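Local coordinates for arabinan endo-1,5-alpha-l-arabinosidase A (Cellvibrio cellulosa, PDB 1GYE), which hydrolyses the alpha-1,5-linked arabinofuranose chains of plant cell-wall arabinan, releasing almost exclusively arabinotriose, at residues G147-F152 and E190-L195; D7-R12 and W63-Y68; W123-P128 and M140-F145. All blocks are in the same frame, centred on the assembly; numbering follows the deposited sequence.

In the fold
From the N terminus, the first of the three contacts to close is contact 2, where W63-Y68 returns beside D7-R12 after an excursion that includes strands 16-24, 27-31 and 36-42. Contact 3 closes a much shorter loop: the chain passes through W123-P128 into strand 129-132 and comes back along 138-142. Contact 1 follows, joining strand 149-153 to strand 189-197. The three are in series, none enclosing or crossing another, yet they touch in space: A64 and D66 pack on A127 and P128, S144 meets E190, and F193 meets D66. Contacts 1 and 2 join successive blades of the five-bladed beta-propeller around the arabinan-binding site; contact 3 holds the entry loop of the 129-171 sheet on that sheet.

Contact 1 of 3, residues G147-F152 and E190-L195; sequences GGLKLF and EAPFIL. With AHR (alpha-L-arabinofuranose), chain B.
The puckered ring of P192 presents one face to L149, whose CD1 stands over it, 3.8 Å from both CB and CD of P192. Strands 149-152 and 190-195, which meet here, belong to separate four-stranded antiparallel sheets of the five-bladed beta-propeller. CD2, the other branch of L149, passes the rim of the ring and rests 3.9 Å from E190 CA. The flat carboxylate of E190 leads away from this apolar seam into the glycan pocket, where the arabinofuranose of chain B gives its O2 hydroxyl to E190 OE1 at 2.7 Å. OE1 is also hydrogen-bonded to the hydroxyl of S144. The strand axes approach to 8.1 Å at 42°, so side chains and not backbone bonds join them. L149 turns its CG away from its own carbonyl carbon (chi1 -51°), which points both methyls at 190-195; the side chain also touches A205 of the adjacent strand 200-207. E190, probably the proton donor of catalysis, points its side chain away from 147-152, the chain extended beyond CG. Farther along, L151 and I194 meet nearly at right angles, with L151 CD1 4.0 Å from I194 CD1.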
loop_
_atom_site.group_PDB
_atom_site.type_symbol
_atom_site.label_atom_id
_atom_site.label_comp_id
_atom_site.label_asym_id
_atom_site.label_seq_id
_atom_site.Cartn_x
_atom_site.Cartn_y
_atom_site.Cartn_z
ATOM N N GLY A 147 12.485 -7.710 -8.697
ATOM C CA GLY A 147 13.355 -6.609 -9.007
ATOM C C GLY A 147 12.866 -5.316 -8.410
ATOM O O GLY A 147 13.308 -4.234 -8.810
ATOM N N GLY A 148 11.958 -5.394 -7.457
ATOM C CA GLY A 148 11.673 -4.261 -6.600
ATOM C C GLY A 148 10.501 -3.396 -7.002
ATOM O O GLY A 148 9.511 -3.904 -7.517
ATOM N N LEU A 149 10.591 -2.097 -6.781
ATOM C CA LEU A 149 9.389 -1.293 -6.877
ATOM C C LEU A 149 9.406 -0.436 -8.121
ATOM O O LEU A 149 10.458 0.121 -8.497
ATOM C CB LEU A 149 9.209 -0.446 -5.609
ATOM C CG LEU A 149 9.288 -1.180 -4.256
ATOM C CD1 LEU A 149 8.848 -0.304 -3.068
ATOM C CD2 LEU A 149 8.470 -2.451 -4.291
ATOM N N LYS A 150 8.243 -0.330 -8.753
ATOM C CA LYS A 150 8.071 0.350 -10.055
ATOM C C LYS A 150 7.001 1.444 -10.056
ATOM O O LYS A 150 6.083 1.438 -9.225
ATOM C CB LYS A 150 7.645 -0.669 -11.130
ATOM C CG LYS A 150 8.579 -1.874 -11.309
ATOM C CD LYS A 150 9.706 -1.517 -12.210
ATOM C CE LYS A 150 10.559 -2.749 -12.576
ATOM N NZ LYS A 150 11.957 -2.217 -12.829
ATOM N N LEU A 151 7.120 2.373 -11.012
ATOM C CA LEU A 151 6.153 3.448 -11.209
ATOM C C LEU A 151 5.806 3.573 -12.697
ATOM O O LEU A 151 6.703 3.557 -13.549
ATOM C CB LEU A 151 6.729 4.744 -10.701
ATOM C CG LEU A 151 5.812 5.968 -10.777
ATOM C CD1 LEU A 151 5.002 6.067 -9.528
ATOM C CD2 LEU A 151 6.629 7.184 -10.927
ATOM N N PHE A 152 4.508 3.651 -13.045
ATOM C CA PHE A 152 4.148 3.802 -14.463
ATOM C C PHE A 152 2.957 4.726 -14.651
ATOM O O PHE A 152 2.149 4.884 -13.738
ATOM C CB PHE A 152 3.934 2.468 -15.147
ATOM C CG PHE A 152 2.685 1.766 -14.714
ATOM C CD1 PHE A 152 2.699 0.885 -13.628
ATOM C CD2 PHE A 152 1.513 1.951 -15.389
ATOM C CE1 PHE A 152 1.589 0.235 -13.234
ATOM C CE2 PHE A 152 0.402 1.276 -14.968
ATOM C CZ PHE A 152 0.456 0.417 -13.899
ATOM N N GLU A 190 8.888 -4.074 -0.204
ATOM C CA GLU A 190 7.564 -3.968 -0.785
ATOM C C GLU A 190 6.827 -2.709 -0.457
ATOM O O GLU A 190 7.242 -1.903 0.360
ATOM C CB GLU A 190 6.638 -5.154 -0.428
ATOM C CG GLU A 190 6.834 -5.898 0.892
ATOM C CD GLU A 190 5.958 -7.175 1.018
ATOM O OE1 GLU A 190 5.068 -7.439 0.156
ATOM O OE2 GLU A 190 6.137 -7.939 2.000
ATOM N N ALA A 191 5.692 -2.548 -1.112
ATOM C CA ALA A 191 4.595 -1.783 -0.542
ATOM C C ALA A 191 4.885 -0.318 -0.571
ATOM O O ALA A 191 4.885 0.329 0.493
ATOM C CB ALA A 191 4.323 -2.244 0.882
ATOM N N PRO A 192 5.130 0.210 -1.774
ATOM C CA PRO A 192 5.466 1.615 -1.939
ATOM C C PRO A 192 4.266 2.431 -1.595
ATOM O O PRO A 192 3.146 1.935 -1.630
ATOM C CB PRO A 192 5.711 1.753 -3.442
ATOM C CG PRO A 192 4.903 0.622 -4.063
ATOM C CD PRO A 192 5.042 -0.494 -3.067
ATOM N N PHE A 193 4.522 3.667 -1.187
ATOM C CA PHE A 193 3.512 4.640 -1.036
ATOM C C PHE A 193 4.168 6.014 -1.169
ATOM O O PHE A 193 5.188 6.322 -0.501
ATOM C CB PHE A 193 2.826 4.487 0.307
ATOM C CG PHE A 193 1.570 5.290 0.403
ATOM C CD1 PHE A 193 1.620 6.640 0.688
ATOM C CD2 PHE A 193 0.330 4.699 0.137
ATOM C CE1 PHE A 193 0.437 7.375 0.726
ATOM C CE2 PHE A 193 -0.837 5.437 0.181
ATOM C CZ PHE A 193 -0.780 6.778 0.486
ATOM N N ILE A 194 3.560 6.850 -1.996
ATOM C CA ILE A 194 4.105 8.167 -2.237
ATOM C C ILE A 194 3.199 9.251 -1.777
ATOM O O ILE A 194 2.040 9.320 -2.158
ATOM C CB ILE A 194 4.442 8.373 -3.707
ATOM C CG1 ILE A 194 5.433 7.291 -4.160
ATOM C CG2 ILE A 194 5.075 9.764 -3.916
ATOM C CD1 ILE A 194 5.490 7.108 -5.677
ATOM N N LEU A 195 3.777 10.111 -0.943
ATOM C CA LEU A 195 3.112 11.280 -0.401
ATOM C C LEU A 195 3.860 12.531 -0.902
ATOM O O LEU A 195 5.111 12.590 -0.833
ATOM C CB LEU A 195 3.082 11.236 1.151
ATOM C CG LEU A 195 2.383 12.485 1.757
ATOM C CD1 LEU A 195 0.876 12.433 1.442
ATOM C CD2 LEU A 195 2.623 12.645 3.242
HETATM O O5 AHR B . -1.369 -11.763 2.298
HETATM C C5 AHR B . -0.506 -10.703 2.686
HETATM C C4 AHR B . 0.429 -10.406 1.558
HETATM O O4 AHR B . 1.490 -11.310 1.797
HETATM C C3 AHR B . 1.029 -9.020 1.625
HETATM O O3 AHR B . 0.529 -8.142 0.630
HETATM C C2 AHR B . 2.490 -9.288 1.372
HETATM O O2 AHR B . 3.276 -8.275 1.992
HETATM C C1 AHR B . 2.678 -10.602 2.079
#

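Contact 2 of 3, residues D7-R12 and W63-Y68; sequences DPVMTR and WAPDIY. With AHR (alpha-L-arabinofuranose), chain B; AHR (alpha-L-arabinofuranose), chain C.
V9 drives its two methyls toward strand 65-68, each with its own partners. CG1 lies beside P65 O and 3.3 Å from D66 OD1, the two side chains crossing at about a right angle, while the other carboxylate oxygen, OD2, accepts the backbone N of I130. CG2 meets the I67 side chain obliquely, 3.7 Å from its CG2, and also reaches the rim of the P65 ring. I67, its CG1 opposite the backbone N (chi1 -177°), sends its two branches apart: CG2 lies against M10 O, and CG1 runs across T11, 3.8 Å from its CG2. Strands 9-12 and 65-68 run nearly parallel, 19° apart with axes 6.5 Å from each other, as inner strands of successive blades do in a beta-propeller. Between D7 and P65, water 1 lies between two carbonyls, 2.9 Å from D7 O and 2.7 Å from P65 O. At the pocket end, D7 sets its CB against A64 CA and turns its carboxylate toward the glycan; T22 OG1 is hydrogen-bonded to OD2. D7 is probably the proton acceptor of the reaction; its OD2 remains 3.6 Å from O3 of the chain B arabinofuranose. W63 points its indole away from D7-R12 and offers one face to the glycan, with O5 of the chain B sugar 3.4 Å above the ring plane and C1 of the chain C sugar on the same face, both toward the rim.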
loop_
_atom_site.group_PDB
_atom_site.type_symbol
_atom_site.label_atom_id
_atom_site.label_comp_id
_atom_site.label_asym_id
_atom_site.label_seq_id
_atom_site.Cartn_x
_atom_site.Cartn_y
_atom_site.Cartn_z
ATOM N N ASP A 7 -2.072 -4.201 5.522
ATOM C CA ASP A 7 -1.859 -3.373 4.339
ATOM C C ASP A 7 -2.953 -2.243 4.196
ATOM O O ASP A 7 -3.510 -2.007 3.123
ATOM C CB ASP A 7 -1.731 -4.304 3.091
ATOM C CG ASP A 7 -0.974 -5.615 3.409
ATOM O OD1 ASP A 7 0.179 -5.540 3.876
ATOM O OD2 ASP A 7 -1.451 -6.770 3.277
ATOM N N PRO A 8 -3.225 -1.526 5.288
ATOM C CA PRO A 8 -4.359 -0.582 5.332
ATOM C C PRO A 8 -4.242 0.648 4.457
ATOM O O PRO A 8 -3.119 1.192 4.278
ATOM C CB PRO A 8 -4.356 -0.129 6.778
ATOM C CG PRO A 8 -2.947 -0.336 7.187
ATOM C CD PRO A 8 -2.482 -1.559 6.557
ATOM N N VAL A 9 -5.379 1.105 3.933
ATOM C CA VAL A 9 -5.470 2.481 3.402
ATOM C C VAL A 9 -6.735 3.163 3.922
ATOM O O VAL A 9 -7.683 2.498 4.391
ATOM C CB VAL A 9 -5.496 2.571 1.829
ATOM C CG1 VAL A 9 -4.133 2.307 1.217
ATOM C CG2 VAL A 9 -6.569 1.700 1.243
ATOM N N MET A 10 -6.774 4.483 3.772
ATOM C CA MET A 10 -7.923 5.256 4.225
ATOM C C MET A 10 -8.282 6.384 3.284
ATOM O O MET A 10 -7.419 6.941 2.561
ATOM C CB MET A 10 -7.631 5.879 5.585
ATOM C CG MET A 10 -7.800 4.943 6.745
ATOM S SD MET A 10 -7.378 5.796 8.223
ATOM C CE MET A 10 -8.781 6.973 8.384
ATOM N N THR A 11 -9.559 6.727 3.298
ATOM C CA THR A 11 -10.017 7.946 2.667
ATOM C C THR A 11 -11.236 8.526 3.408
ATOM O O THR A 11 -11.820 7.867 4.289
ATOM C CB THR A 11 -10.277 7.683 1.171
ATOM O OG1 THR A 11 -9.886 8.838 0.425
ATOM C CG2 THR A 11 -11.741 7.517 0.859
ATOM N N ARG A 12 -11.609 9.752 3.046
ATOM C CA ARG A 12 -12.735 10.448 3.657
ATOM C C ARG A 12 -13.769 11.004 2.634
ATOM O O ARG A 12 -13.421 11.638 1.642
ATOM C CB ARG A 12 -12.201 11.539 4.577
ATOM C CG ARG A 12 -13.263 12.473 5.064
ATOM C CD ARG A 12 -12.864 13.263 6.281
ATOM N NE ARG A 12 -11.803 14.208 5.966
ATOM C CZ ARG A 12 -11.663 15.385 6.533
ATOM N NH1 ARG A 12 -12.525 15.791 7.456
ATOM N NH2 ARG A 12 -10.653 16.166 6.174
ATOM N N TRP A 63 -5.354 -8.378 -1.881
ATOM C CA TRP A 63 -4.276 -7.801 -1.098
ATOM C C TRP A 63 -4.052 -6.340 -1.379
ATOM O O TRP A 63 -4.162 -5.850 -2.539
ATOM C CB TRP A 63 -2.952 -8.494 -1.372
ATOM C CG TRP A 63 -2.875 -9.985 -1.123
ATOM C CD1 TRP A 63 -3.831 -10.798 -0.571
ATOM C CD2 TRP A 63 -1.757 -10.840 -1.433
ATOM N NE1 TRP A 63 -3.378 -12.096 -0.525
ATOM C CE2 TRP A 63 -2.123 -12.166 -1.052
ATOM C CE3 TRP A 63 -0.477 -10.618 -1.992
ATOM C CZ2 TRP A 63 -1.268 -13.276 -1.219
ATOM C CZ3 TRP A 63 0.399 -11.731 -2.158
ATOM C CH2 TRP A 63 -0.015 -13.041 -1.771
ATOM N N ALA A 64 -3.674 -5.655 -0.312
ATOM C CA ALA A 64 -2.979 -4.417 -0.451
ATOM C C ALA A 64 -3.758 -3.452 -1.348
ATOM O O ALA A 64 -3.295 -3.089 -2.435
ATOM C CB ALA A 64 -1.567 -4.685 -1.017
ATOM N N PRO A 65 -4.938 -3.015 -0.892
ATOM C CA PRO A 65 -5.750 -2.108 -1.696
ATOM C C PRO A 65 -5.104 -0.733 -1.751
ATOM O O PRO A 65 -4.201 -0.364 -0.935
ATOM C CB PRO A 65 -7.040 -2.024 -0.893
ATOM C CG PRO A 65 -6.586 -2.227 0.493
ATOM C CD PRO A 65 -5.566 -3.293 0.421
ATOM N N ASP A 66 -5.558 0.050 -2.713
ATOM C CA ASP A 66 -5.334 1.484 -2.594
ATOM C C ASP A 66 -6.594 2.233 -3.003
ATOM O O ASP A 66 -7.295 1.807 -3.951
ATOM C CB ASP A 66 -4.113 1.948 -3.397
ATOM C CG ASP A 66 -3.662 3.328 -2.980
ATOM O OD1 ASP A 66 -3.536 3.543 -1.758
ATOM O OD2 ASP A 66 -3.453 4.261 -3.790
ATOM N N ILE A 67 -6.912 3.286 -2.256
ATOM C CA ILE A 67 -8.118 4.047 -2.489
ATOM C C ILE A 67 -7.738 5.414 -3.055
ATOM O O ILE A 67 -6.844 6.095 -2.525
ATOM C CB ILE A 67 -9.009 4.097 -1.183
ATOM C CG1 ILE A 67 -10.343 4.838 -1.402
ATOM C CG2 ILE A 67 -8.279 4.709 0.030
ATOM C CD1 ILE A 67 -11.247 4.254 -2.492
ATOM N N TYR A 68 -8.363 5.778 -4.166
ATOM C CA TYR A 68 -8.053 7.024 -4.844
ATOM C C TYR A 68 -9.305 7.726 -5.346
ATOM O O TYR A 68 -10.190 7.077 -5.922
ATOM C CB TYR A 68 -7.109 6.762 -6.019
ATOM C CG TYR A 68 -6.535 8.010 -6.598
ATOM C CD1 TYR A 68 -5.552 8.751 -5.895
ATOM C CD2 TYR A 68 -6.978 8.490 -7.821
ATOM C CE1 TYR A 68 -4.999 9.913 -6.423
ATOM C CE2 TYR A 68 -6.448 9.674 -8.355
ATOM C CZ TYR A 68 -5.456 10.382 -7.657
ATOM O OH TYR A 68 -4.952 11.574 -8.178
HETATM O O5 AHR B . -1.369 -11.763 2.298
HETATM C C5 AHR B . -0.506 -10.703 2.686
HETATM C C4 AHR B . 0.429 -10.406 1.558
HETATM O O4 AHR B . 1.490 -11.310 1.797
HETATM C C3 AHR B . 1.029 -9.020 1.625
HETATM O O3 AHR B . 0.529 -8.142 0.630
HETATM C C2 AHR B . 2.490 -9.288 1.372
HETATM O O2 AHR B . 3.276 -8.275 1.992
HETATM C C1 AHR B . 2.678 -10.602 2.079
HETATM O O5 AHR C . -4.169 -12.389 6.685
HETATM C C5 AHR C . -2.726 -12.218 6.745
HETATM C C4 AHR C . -2.014 -12.531 5.407
HETATM O O4 AHR C . -2.138 -11.430 4.525
HETATM C C3 AHR C . -2.483 -13.751 4.603
HETATM O O3 AHR C . -1.387 -14.644 4.456
HETATM C C2 AHR C . -2.836 -13.274 3.218
HETATM O O2 AHR C . -4.220 -13.365 2.962
HETATM C C1 AHR C . -2.491 -11.816 3.187
HETATM O O HOH W 1 -2.261 -1.413 0.604
#

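Contact 3 of 3, residues W123-P128 and M140-F145; sequences WNAIAP and MSFGSF. With AHR (alpha-L-arabinofuranose), chain D.
The loop 123-128, kinked by an inverse gamma turn centred on A125, lies against the end of strand 140-142; G143 N donates to I126 O at 2.8 Å. G143 CA also directs a CH toward N124 O. The F142 ring enters beside this turn with its edge toward the carbonyls of N124 and I126, both near the ring plane, and continues to W123. There it forms an offset edge-to-face pair, the edge of F142 toward the face of the W123 six-membered ring, with planes at 78° and centroids 5.5 Å apart. At the other end of the loop, P128 CB rests 3.8 Å from M140 SD. In the five-bladed beta-propeller this joins the loop from strand 108-116 to the sheet that strand 129-132 begins; N124 of the loop and S144 and F145 after the strand line the glycan pocket. I126 extends its CD1 over S144 CB, 3.5 Å away, beside the S144 hydroxyl. S144 has OG opposite its backbone N (chi1 178°), aimed at the sugar of chain D, whose O2 donates to it at 2.7 Å. C1 of that sugar lies over one face of the F145 ring. N124, its OD1 held by S88 OG, reaches the same O2 with ND2 at 3.0 Å, a weak bond bent to 127°.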
loop_
_atom_site.group_PDB
_atom_site.type_symbol
_atom_site.label_atom_id
_atom_site.label_comp_id
_atom_site.label_asym_id
_atom_site.label_seq_id
_atom_site.Cartn_x
_atom_site.Cartn_y
_atom_site.Cartn_z
ATOM N N TRP A 123 9.250 -8.529 -11.549
ATOM C CA TRP A 123 8.504 -7.692 -10.634
ATOM C C TRP A 123 7.224 -8.422 -10.379
ATOM O O TRP A 123 6.929 -9.342 -11.102
ATOM C CB TRP A 123 8.211 -6.307 -11.222
ATOM C CG TRP A 123 7.904 -6.163 -12.740
ATOM C CD1 TRP A 123 8.787 -5.852 -13.718
ATOM C CD2 TRP A 123 6.620 -6.253 -13.392
ATOM N NE1 TRP A 123 8.154 -5.764 -14.937
ATOM C CE2 TRP A 123 6.824 -6.006 -14.768
ATOM C CE3 TRP A 123 5.318 -6.507 -12.949
ATOM C CZ2 TRP A 123 5.772 -6.000 -15.711
ATOM C CZ3 TRP A 123 4.254 -6.520 -13.892
ATOM C CH2 TRP A 123 4.493 -6.268 -15.249
ATOM N N ASN A 124 6.469 -8.029 -9.358
ATOM C CA ASN A 124 5.326 -8.764 -8.898
ATOM C C ASN A 124 4.205 -7.771 -8.827
ATOM O O ASN A 124 4.284 -6.844 -8.044
ATOM C CB ASN A 124 5.635 -9.268 -7.495
ATOM C CG ASN A 124 4.614 -10.255 -7.008
ATOM O OD1 ASN A 124 3.696 -10.652 -7.758
ATOM N ND2 ASN A 124 4.760 -10.693 -5.748
ATOM N N ALA A 125 3.177 -7.900 -9.670
ATOM C CA ALA A 125 2.104 -6.896 -9.699
ATOM C C ALA A 125 1.191 -7.005 -8.469
ATOM O O ALA A 125 0.048 -7.434 -8.567
ATOM C CB ALA A 125 1.280 -7.040 -10.977
ATOM N N ILE A 126 1.719 -6.652 -7.304
ATOM C CA ILE A 126 0.897 -6.395 -6.134
ATOM C C ILE A 126 1.195 -5.019 -5.528
ATOM O O ILE A 126 2.198 -4.372 -5.877
ATOM C CB ILE A 126 1.059 -7.509 -5.070
ATOM C CG1 ILE A 126 2.458 -7.504 -4.489
ATOM C CG2 ILE A 126 0.687 -8.943 -5.629
ATOM C CD1 ILE A 126 2.553 -8.437 -3.298
ATOM N N ALA A 127 0.273 -4.561 -4.673
ATOM C CA ALA A 127 0.480 -3.463 -3.750
ATOM C C ALA A 127 0.528 -2.152 -4.404
ATOM O O ALA A 127 1.512 -1.432 -4.255
ATOM C CB ALA A 127 1.721 -3.673 -2.939
ATOM N N PRO A 128 -0.520 -1.806 -5.139
ATOM C CA PRO A 128 -0.533 -0.535 -5.884
ATOM C C PRO A 128 -0.592 0.659 -4.942
ATOM O O PRO A 128 -1.059 0.501 -3.819
ATOM C CB PRO A 128 -1.809 -0.616 -6.687
ATOM C CG PRO A 128 -2.670 -1.517 -5.829
ATOM C CD PRO A 128 -1.741 -2.602 -5.348
ATOM N N MET A 140 0.835 4.929 -11.066
ATOM C CA MET A 140 0.743 3.851 -10.090
ATOM C C MET A 140 2.164 3.430 -9.700
ATOM O O MET A 140 3.045 3.233 -10.572
ATOM C CB MET A 140 0.048 2.642 -10.686
ATOM C CG MET A 140 0.050 1.419 -9.783
ATOM S SD MET A 140 -0.942 0.028 -10.370
ATOM C CE MET A 140 -2.521 0.724 -10.535
ATOM N N SER A 141 2.444 3.362 -8.403
ATOM C CA SER A 141 3.644 2.649 -7.962
ATOM C C SER A 141 3.126 1.310 -7.407
ATOM O O SER A 141 1.939 1.226 -6.953
ATOM C CB SER A 141 4.397 3.452 -6.915
ATOM O OG SER A 141 3.709 3.504 -5.672
ATOM N N PHE A 142 3.961 0.270 -7.500
ATOM C CA PHE A 142 3.595 -1.066 -7.005
ATOM C C PHE A 142 4.866 -1.925 -6.790
ATOM O O PHE A 142 5.959 -1.496 -7.172
ATOM C CB PHE A 142 2.659 -1.757 -7.989
ATOM C CG PHE A 142 3.349 -2.267 -9.213
ATOM C CD1 PHE A 142 3.581 -1.417 -10.298
ATOM C CD2 PHE A 142 3.783 -3.600 -9.283
ATOM C CE1 PHE A 142 4.268 -1.866 -11.467
ATOM C CE2 PHE A 142 4.451 -4.072 -10.420
ATOM C CZ PHE A 142 4.705 -3.201 -11.526
ATOM N N GLY A 143 4.707 -3.119 -6.193
ATOM C CA GLY A 143 5.741 -4.142 -6.219
ATOM C C GLY A 143 6.074 -4.806 -4.899
ATOM O O GLY A 143 5.690 -4.333 -3.805
ATOM N N SER A 144 6.806 -5.898 -5.004
ATOM C CA SER A 144 7.178 -6.718 -3.852
ATOM C C SER A 144 8.258 -7.708 -4.293
ATOM O O SER A 144 8.017 -8.449 -5.237
ATOM C CB SER A 144 5.954 -7.505 -3.438
ATOM O OG SER A 144 6.207 -8.364 -2.350
ATOM N N PHE A 145 9.438 -7.694 -3.666
ATOM C CA PHE A 145 10.519 -8.621 -4.008
ATOM C C PHE A 145 10.861 -8.603 -5.504
ATOM O O PHE A 145 10.624 -7.581 -6.197
ATOM C CB PHE A 145 10.138 -10.026 -3.578
ATOM C CG PHE A 145 10.115 -10.192 -2.116
ATOM C CD1 PHE A 145 9.148 -9.535 -1.348
ATOM C CD2 PHE A 145 11.086 -10.945 -1.470
ATOM C CE1 PHE A 145 9.126 -9.662 0.072
ATOM C CE2 PHE A 145 11.047 -11.109 -0.052
ATOM C CZ PHE A 145 10.066 -10.456 0.711
HETATM O O5 AHR D . 3.733 -11.403 1.563
HETATM C C5 AHR D . 4.018 -11.062 0.244
HETATM C C4 AHR D . 4.664 -12.299 -0.289
HETATM O O4 AHR D . 6.040 -12.282 0.042
HETATM C C3 AHR D . 4.506 -12.256 -1.778
HETATM O O3 AHR D . 3.846 -13.463 -2.139
HETATM C C2 AHR D . 5.914 -12.212 -2.309
HETATM O O2 AHR D . 6.059 -10.976 -3.008
HETATM C C1 AHR D . 6.833 -12.341 -1.118
HETATM O O HOH W 2 8.444 -6.470 -7.396
#